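Local structure of XAC2610 protein (Xanthomonas axonopodis pv. citri, 4QTQ) at residues A[35-40]-A[45-50]; A[112-115]-A[120-123]; A[149-152]-A[157-160]. The protein probably serves as an immunity protein that inhibits a peptidoglycan hydrolase linked to a type IV secretion system, and binds a calcium ion. All blocks are in the same frame, centred on the assembly; numbering follows the deposited sequence.

How the contacts relate
The three contacts follow one another along the chain, none nested within or crossing another, and each brings together segments separated by only a few residues. Nearest the N terminus, contact 1 closes the hairpin of strands 38-41 and 44-47 near the surface and carries the disulfide. Contact 2 closes the loop between strands 106-112 and 121-128 of the mixed sheet. Contact 3 starts the antiparallel sheet that runs on toward the C terminus, bringing residues 149-152 against strand 157-163, Ser152 pairing with Thr159. Asp40 and Lys113 join contacts 1 and 2 by a salt bridge, while Tyr122 packs on Leu150 between contacts 2 and 3. Nearest atoms of contacts 1 and 3 lie about 15 Å apart.

Contact 1: residues A[35-40]-A[45-50]; sequences QSCTED and MLCNRS
Cys37 and Cys47 are welded by a disulfide, SG to SG 2.1 Å, one step beyond the paired part of the hairpin 38-41/44-47. Each sulfur stands beside its own backbone N (chi1 -56° and -57°), which turns the two SG atoms toward each other across CA atoms 4.3 Å apart. The torsion about the S-S bond is 110°. Leu15 packs on both cysteines.

Backbone pairing is concentrated on Thr38 and Leu46. Leu46 N reaches Thr38 O at 2.7 Å, nearly along the C=O axis, and Thr38 N returns a bond to Leu46 O at 3.0 Å from a position tilted out of the carbonyl plane. Each oxygen also receives a CA-H from the opposite segment, that of Met45 on Thr38 O and that of Cys37 on Leu46 O.

Apolar contact comes mainly from Met45. Its flexible, unbranched chain bends at chi2 and chi3 and folds back across strand 38-40, bringing CE to 3.5 Å from Thr38 C, while SD lies 3.8 Å from Glu39 CB. On the opposite face the Thr38 and Leu46 side chains run alongside each other, with OG1 of Thr38 and CB of Leu46 as their nearest atoms.

On the far side of the disulfide the two segments diverge, and water mediates. One water accepts the Arg49 N-H, its oxygen 2.9 Å from Arg49 N, and donates to Gln35 O and Arg49 O; a second joins Gln35 N to Arg49 O, and a third connects Ser36 O with Asn48 N. Ser36 OG lies 3.6 Å above one face of the Arg49 guanidinium plane, toward its rim.

The hairpin is therefore held covalently where its direct backbone bonding gives way to hydration, and the disulfide is consistent with a protein that matures in an oxidising compartment.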
loop_
_atom_site.group_PDB
_atom_site.type_symbol
_atom_site.label_atom_id
_atom_site.label_comp_id
_atom_site.label_asym_id
_atom_site.label_seq_id
_atom_site.Cartn_x
_atom_site.Cartn_y
_atom_site.Cartn_z
ATOM N N GLN A 35 -6.479 4.895 -20.871
ATOM C CA GLN A 35 -6.932 5.959 -21.757
ATOM C C GLN A 35 -7.736 6.982 -20.951
ATOM O O GLN A 35 -8.215 6.689 -19.857
ATOM C CB GLN A 35 -7.841 5.381 -22.855
ATOM C CG GLN A 35 -7.411 4.039 -23.443
ATOM C CD GLN A 35 -6.210 4.158 -24.360
ATOM O OE1 GLN A 35 -6.284 4.802 -25.405
ATOM N NE2 GLN A 35 -5.099 3.522 -23.981
ATOM N N SER A 36 -7.891 8.176 -21.508
ATOM C CA SER A 36 -8.802 9.191 -20.962
ATOM C C SER A 36 -8.499 9.577 -19.510
ATOM O O SER A 36 -9.411 9.846 -18.728
ATOM C CB SER A 36 -10.257 8.715 -21.072
ATOM O OG SER A 36 -10.559 8.288 -22.388
ATOM N N CYS A 37 -7.217 9.607 -19.162
ATOM C CA CYS A 37 -6.778 10.056 -17.860
ATOM C C CYS A 37 -6.890 11.579 -17.798
ATOM O O CYS A 37 -6.924 12.239 -18.831
ATOM C CB CYS A 37 -5.335 9.605 -17.622
ATOM S SG CYS A 37 -5.100 7.808 -17.795
ATOM N N THR A 38 -6.965 12.133 -16.592
ATOM C CA THR A 38 -7.001 13.582 -16.411
ATOM C C THR A 38 -5.941 13.970 -15.399
ATOM O O THR A 38 -5.660 13.217 -14.464
ATOM C CB THR A 38 -8.370 14.051 -15.903
ATOM O OG1 THR A 38 -8.669 13.366 -14.683
ATOM C CG2 THR A 38 -9.460 13.771 -16.932
ATOM N N GLU A 39 -5.352 15.147 -15.571
ATOM C CA GLU A 39 -4.288 15.546 -14.672
ATOM C C GLU A 39 -4.860 16.006 -13.341
ATOM O O GLU A 39 -5.712 16.883 -13.294
ATOM C CB GLU A 39 -3.413 16.628 -15.271
ATOM C CG GLU A 39 -2.220 16.912 -14.383
ATOM C CD GLU A 39 -1.102 17.618 -15.095
ATOM O OE1 GLU A 39 -0.283 18.227 -14.395
ATOM O OE2 GLU A 39 -1.041 17.560 -16.335
ATOM N N ASP A 40 -4.379 15.397 -12.262
ATOM C CA ASP A 40 -4.879 15.668 -10.932
ATOM C C ASP A 40 -4.034 16.718 -10.202
ATOM O O ASP A 40 -4.562 17.522 -9.425
ATOM C CB ASP A 40 -4.892 14.368 -10.135
ATOM C CG ASP A 40 -5.925 14.370 -9.042
ATOM O OD1 ASP A 40 -7.138 14.445 -9.370
ATOM O OD2 ASP A 40 -5.525 14.283 -7.869
ATOM N N MET A 45 -1.452 11.846 -13.195
ATOM C CA MET A 45 -2.704 11.618 -13.894
ATOM C C MET A 45 -3.595 10.686 -13.088
ATOM O O MET A 45 -3.131 9.681 -12.554
ATOM C CB MET A 45 -2.455 10.986 -15.270
ATOM C CG MET A 45 -1.478 11.722 -16.174
ATOM S SD MET A 45 -2.028 13.361 -16.683
ATOM C CE MET A 45 -3.454 12.986 -17.696
ATOM N N LEU A 46 -4.875 11.027 -13.006
ATOM C CA LEU A 46 -5.906 10.115 -12.515
ATOM C C LEU A 46 -6.496 9.336 -13.705
ATOM O O LEU A 46 -7.085 9.919 -14.623
ATOM C CB LEU A 46 -7.003 10.893 -11.783
ATOM C CG LEU A 46 -8.328 10.177 -11.494
ATOM C CD1 LEU A 46 -8.114 8.897 -10.697
ATOM C CD2 LEU A 46 -9.261 11.131 -10.760
ATOM N N CYS A 47 -6.318 8.017 -13.682
ATOM C CA CYS A 47 -6.862 7.127 -14.694
ATOM C C CYS A 47 -7.932 6.256 -14.078
ATOM O O CYS A 47 -7.619 5.306 -13.361
ATOM C CB CYS A 47 -5.757 6.235 -15.249
ATOM S SG CYS A 47 -4.393 7.181 -15.944
ATOM N N ASN A 48 -9.192 6.567 -14.352
ATOM C CA ASN A 48 -10.289 5.747 -13.826
ATOM C C ASN A 48 -11.290 5.246 -14.875
ATOM O O ASN A 48 -12.458 4.984 -14.556
ATOM C CB ASN A 48 -11.000 6.470 -12.687
ATOM C CG ASN A 48 -11.636 7.754 -13.126
ATOM O OD1 ASN A 48 -11.560 8.137 -14.293
ATOM N ND2 ASN A 48 -12.269 8.434 -12.192
ATOM N N ARG A 49 -10.823 5.108 -16.115
ATOM C CA ARG A 49 -11.575 4.419 -17.151
ATOM C C ARG A 49 -10.858 3.109 -17.483
ATOM O O ARG A 49 -10.042 3.028 -18.413
ATOM C CB ARG A 49 -11.748 5.315 -18.370
ATOM C CG ARG A 49 -12.708 6.473 -18.112
ATOM C CD ARG A 49 -14.104 6.190 -18.652
ATOM N NE ARG A 49 -14.134 6.373 -20.100
ATOM C CZ ARG A 49 -14.170 7.554 -20.720
ATOM N NH1 ARG A 49 -14.192 8.693 -20.030
ATOM N NH2 ARG A 49 -14.179 7.602 -22.044
ATOM N N SER A 50 -11.167 2.103 -16.673
ATOM C CA SER A 50 -10.687 0.733 -16.838
ATOM C C SER A 50 -9.188 0.652 -17.029
ATOM O O SER A 50 -8.724 0.011 -17.970
ATOM C CB SER A 50 -11.394 0.059 -18.011
ATOM O OG SER A 50 -12.779 0.314 -17.955
HETATM O O HOH W 1 -8.253 5.123 -17.408
HETATM O O HOH W 2 -7.940 2.465 -20.495
HETATM O O HOH W 3 -9.604 8.771 -16.332
HETATM O O HOH W 4 -10.182 11.141 -14.518
#

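Contact 2: residues A[112-115]-A[120-123]; sequences GKEG and PSYS
Ser121 tucks its hydroxymethyl group against the backbone of the bend at Gly112 to Gly115, with CB alongside the Glu114 and Gly115 amides. Its OG accepts the Glu114 N-H at 3.0 Å, nearly straight at 168°. A first torsion of 58°, with OG between the backbone N and the carbonyl carbon, swings the hydroxyl into the bend. Serine suits this place because it is small enough to fit beneath the loop and still offers an oxygen to a loop amide. Gly112 has no side chain on that face, and Ser121 OG can approach its carbonyl carbon to 3.1 Å.

Glu114 borders the same hydroxyl. Its CB lies 3.6 Å from Ser121 OG, and its chain extends beyond CG until OE1 takes a bond from a water at 2.7 Å; that water also lies close to Ser121 OG.

The two backbones are coupled at Gly112 and Ser121. Ser121 N donates to Gly112 O at 3.0 Å, and Gly112 N to Ser121 O at 3.1 Å. Both donors stand above the acceptor's carbonyl plane, the Ser121 amide by 62°, an off-plane geometry consistent with the irregular pairing here. Pro120, without an N-H, comes just before the bonded residue and lays its CA 3.6 Å from Gly112 O. Its ring packs on Trp110, while the amine of Lys113 forms a salt bridge with Asp40.

Ser111 also shares a backbone bond with Ser121, and Ser123 pairs with Val109, so Gly112 appears as an extra residue opposite Ser121. This is consistent with a beta bulge at the loop end of the hairpin 106-112/121-128, whose first strand begins at the calcium ligand Asp106.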
loop_
_atom_site.group_PDB
_atom_site.type_symbol
_atom_site.label_atom_id
_atom_site.label_comp_id
_atom_site.label_asym_id
_atom_site.label_seq_id
_atom_site.Cartn_x
_atom_site.Cartn_y
_atom_site.Cartn_z
ATOM N N GLY A 112 -6.656 5.266 -4.938
ATOM C CA GLY A 112 -7.665 6.193 -4.424
ATOM C C GLY A 112 -7.045 7.269 -3.581
ATOM O O GLY A 112 -5.818 7.338 -3.458
ATOM N N LYS A 113 -7.896 8.096 -2.992
ATOM C CA LYS A 113 -7.458 9.115 -2.059
ATOM C C LYS A 113 -8.341 9.101 -0.809
ATOM O O LYS A 113 -8.839 10.123 -0.376
ATOM C CB LYS A 113 -7.434 10.492 -2.747
ATOM C CG LYS A 113 -6.336 10.585 -3.803
ATOM C CD LYS A 113 -6.033 12.009 -4.227
ATOM C CE LYS A 113 -7.270 12.673 -4.786
ATOM N NZ LYS A 113 -6.880 13.784 -5.687
ATOM N N GLU A 114 -8.499 7.910 -0.239
ATOM C CA GLU A 114 -9.268 7.697 0.987
ATOM C C GLU A 114 -8.338 7.598 2.211
ATOM O O GLU A 114 -8.756 7.181 3.286
ATOM C CB GLU A 114 -10.089 6.409 0.864
ATOM C CG GLU A 114 -11.035 6.319 -0.334
ATOM C CD GLU A 114 -11.851 5.028 -0.319
ATOM O OE1 GLU A 114 -11.271 3.921 -0.395
ATOM O OE2 GLU A 114 -13.084 5.099 -0.213
ATOM N N GLY A 115 -7.074 7.956 2.040
ATOM C CA GLY A 115 -6.171 8.053 3.161
ATOM C C GLY A 115 -6.568 9.231 4.021
ATOM O O GLY A 115 -7.444 10.037 3.647
ATOM N N PRO A 120 -3.166 9.432 -0.232
ATOM C CA PRO A 120 -3.304 8.212 -1.028
ATOM C C PRO A 120 -3.828 7.001 -0.249
ATOM O O PRO A 120 -3.461 6.780 0.907
ATOM C CB PRO A 120 -1.881 7.946 -1.535
ATOM C CG PRO A 120 -0.988 8.803 -0.696
ATOM C CD PRO A 120 -1.808 9.989 -0.301
ATOM N N SER A 121 -4.700 6.244 -0.901
ATOM C CA SER A 121 -5.098 4.921 -0.445
ATOM C C SER A 121 -4.815 3.940 -1.559
ATOM O O SER A 121 -4.727 4.318 -2.734
ATOM C CB SER A 121 -6.579 4.896 -0.099
ATOM O OG SER A 121 -7.349 5.270 -1.220
ATOM N N TYR A 122 -4.695 2.675 -1.178
ATOM C CA TYR A 122 -4.116 1.643 -2.028
ATOM C C TYR A 122 -4.948 0.378 -2.144
ATOM O O TYR A 122 -5.689 0.004 -1.222
ATOM C CB TYR A 122 -2.733 1.256 -1.476
ATOM C CG TYR A 122 -1.778 2.433 -1.400
ATOM C CD1 TYR A 122 -1.792 3.290 -0.303
ATOM C CD2 TYR A 122 -0.893 2.710 -2.438
ATOM C CE1 TYR A 122 -0.936 4.374 -0.230
ATOM C CE2 TYR A 122 -0.031 3.794 -2.372
ATOM C CZ TYR A 122 -0.062 4.628 -1.271
ATOM O OH TYR A 122 0.787 5.713 -1.192
ATOM N N SER A 123 -4.775 -0.288 -3.288
ATOM C CA SER A 123 -5.299 -1.602 -3.536
ATOM C C SER A 123 -4.115 -2.540 -3.403
ATOM O O SER A 123 -3.084 -2.337 -4.047
ATOM C CB SER A 123 -5.914 -1.704 -4.942
ATOM O OG SER A 123 -7.059 -0.861 -5.092
HETATM O O HOH W 5 -8.906 3.269 -1.455
#

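Contact 3: residues A[149-152]-A[157-160]; sequences GLFS and MLTS
Gly149 O is gripped by two waters, each donating at 2.8 Å, and both continue to Ser160 OG, one of them by a weak bond, across a gap of 4.2 Å between Gly149 O and Ser160 OG. These waters lie beside the open end of a beta hairpin, strands 152-154 and 157-163, with which an up-and-down antiparallel sheet begins.

Direct pairing starts at Ser152 and Thr159. Ser152 N donates to Thr159 O at 3.0 Å in the carbonyl plane, and Thr159 N answers on Ser152 O with a slightly tilted bond. Ser152 O also meets the CA-H of Leu158. The small Ser152 and beta-branched Thr159 share one face of the sheet, CB of Ser152 lying 3.7 Å from OG1 of Thr159; Ser152 OG is held by Asp85.

Phe151 serves the buried side, where Ile143 and Leu140 of helix 138-143 cover Phe151 and Leu158 respectively. Its first torsion of 47° sets the ring between its own backbone N and carbonyl carbon, alongside the Leu158 side chain. Phe151 CB approaches Thr159 O closely, at 3.1 Å. The flat ring is sandwiched by leucine methyls: Leu150 CD1 lies over the centre of one face, while over the other Leu158 CD2 makes a CH-pi contact 4.2 Å from the centroid, offset toward CD1 and CE1.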
loop_
_atom_site.group_PDB
_atom_site.type_symbol
_atom_site.label_atom_id
_atom_site.label_comp_id
_atom_site.label_asym_id
_atom_site.label_seq_id
_atom_site.Cartn_x
_atom_site.Cartn_y
_atom_site.Cartn_z
ATOM N N GLY A 149 -0.540 6.905 5.359
ATOM C CA GLY A 149 0.134 6.425 4.170
ATOM C C GLY A 149 0.252 4.921 4.237
ATOM O O GLY A 149 -0.190 4.299 5.206
ATOM N N LEU A 150 0.858 4.340 3.209
ATOM C CA LEU A 150 1.058 2.905 3.148
ATOM C C LEU A 150 1.770 2.388 4.400
ATOM O O LEU A 150 2.692 3.018 4.917
ATOM C CB LEU A 150 1.859 2.532 1.901
ATOM C CG LEU A 150 2.013 1.046 1.552
ATOM C CD1 LEU A 150 0.656 0.370 1.440
ATOM C CD2 LEU A 150 2.765 0.910 0.240
ATOM N N PHE A 151 1.293 1.248 4.885
ATOM C CA PHE A 151 1.874 0.555 6.031
ATOM C C PHE A 151 3.315 0.101 5.792
ATOM O O PHE A 151 3.783 0.046 4.652
ATOM C CB PHE A 151 0.993 -0.651 6.434
ATOM C CG PHE A 151 0.561 -1.516 5.281
ATOM C CD1 PHE A 151 1.435 -2.426 4.709
ATOM C CD2 PHE A 151 -0.727 -1.410 4.759
ATOM C CE1 PHE A 151 1.035 -3.229 3.645
ATOM C CE2 PHE A 151 -1.129 -2.199 3.697
ATOM C CZ PHE A 151 -0.250 -3.116 3.140
ATOM N N SER A 152 4.013 -0.191 6.889
ATOM C CA SER A 152 5.369 -0.752 6.846
ATOM C C SER A 152 5.275 -2.213 7.251
ATOM O O SER A 152 4.405 -2.574 8.029
ATOM C CB SER A 152 6.284 -0.017 7.819
ATOM O OG SER A 152 6.074 1.387 7.748
ATOM N N MET A 157 4.430 -8.648 11.021
ATOM C CA MET A 157 3.777 -7.481 11.624
ATOM C C MET A 157 3.728 -6.300 10.657
ATOM O O MET A 157 4.723 -5.964 10.016
ATOM C CB MET A 157 4.504 -7.055 12.908
ATOM C CG MET A 157 4.484 -8.101 14.014
ATOM S SD MET A 157 2.805 -8.487 14.551
ATOM C CE MET A 157 3.063 -10.028 15.439
ATOM N N LEU A 158 2.557 -5.675 10.578
ATOM C CA LEU A 158 2.326 -4.518 9.739
ATOM C C LEU A 158 1.954 -3.325 10.628
ATOM O O LEU A 158 1.077 -3.433 11.481
ATOM C CB LEU A 158 1.187 -4.800 8.752
ATOM C CG LEU A 158 1.539 -5.533 7.450
ATOM C CD1 LEU A 158 2.263 -6.858 7.681
ATOM C CD2 LEU A 158 0.286 -5.763 6.623
ATOM N N THR A 159 2.613 -2.192 10.425
ATOM C CA THR A 159 2.303 -0.990 11.196
ATOM C C THR A 159 1.742 0.124 10.314
ATOM O O THR A 159 2.133 0.281 9.163
ATOM C CB THR A 159 3.539 -0.475 11.958
ATOM O OG1 THR A 159 4.655 -0.427 11.067
ATOM C CG2 THR A 159 3.880 -1.394 13.116
ATOM N N SER A 160 0.811 0.885 10.878
ATOM C CA SER A 160 0.112 1.960 10.176
ATOM C C SER A 160 -0.231 3.036 11.203
ATOM O O SER A 160 -0.495 2.721 12.367
ATOM C CB SER A 160 -1.168 1.420 9.534
ATOM O OG SER A 160 -1.726 2.328 8.592
HETATM O O HOH W 6 -1.682 1.960 5.810
HETATM O O HOH W 7 0.820 4.506 7.835
#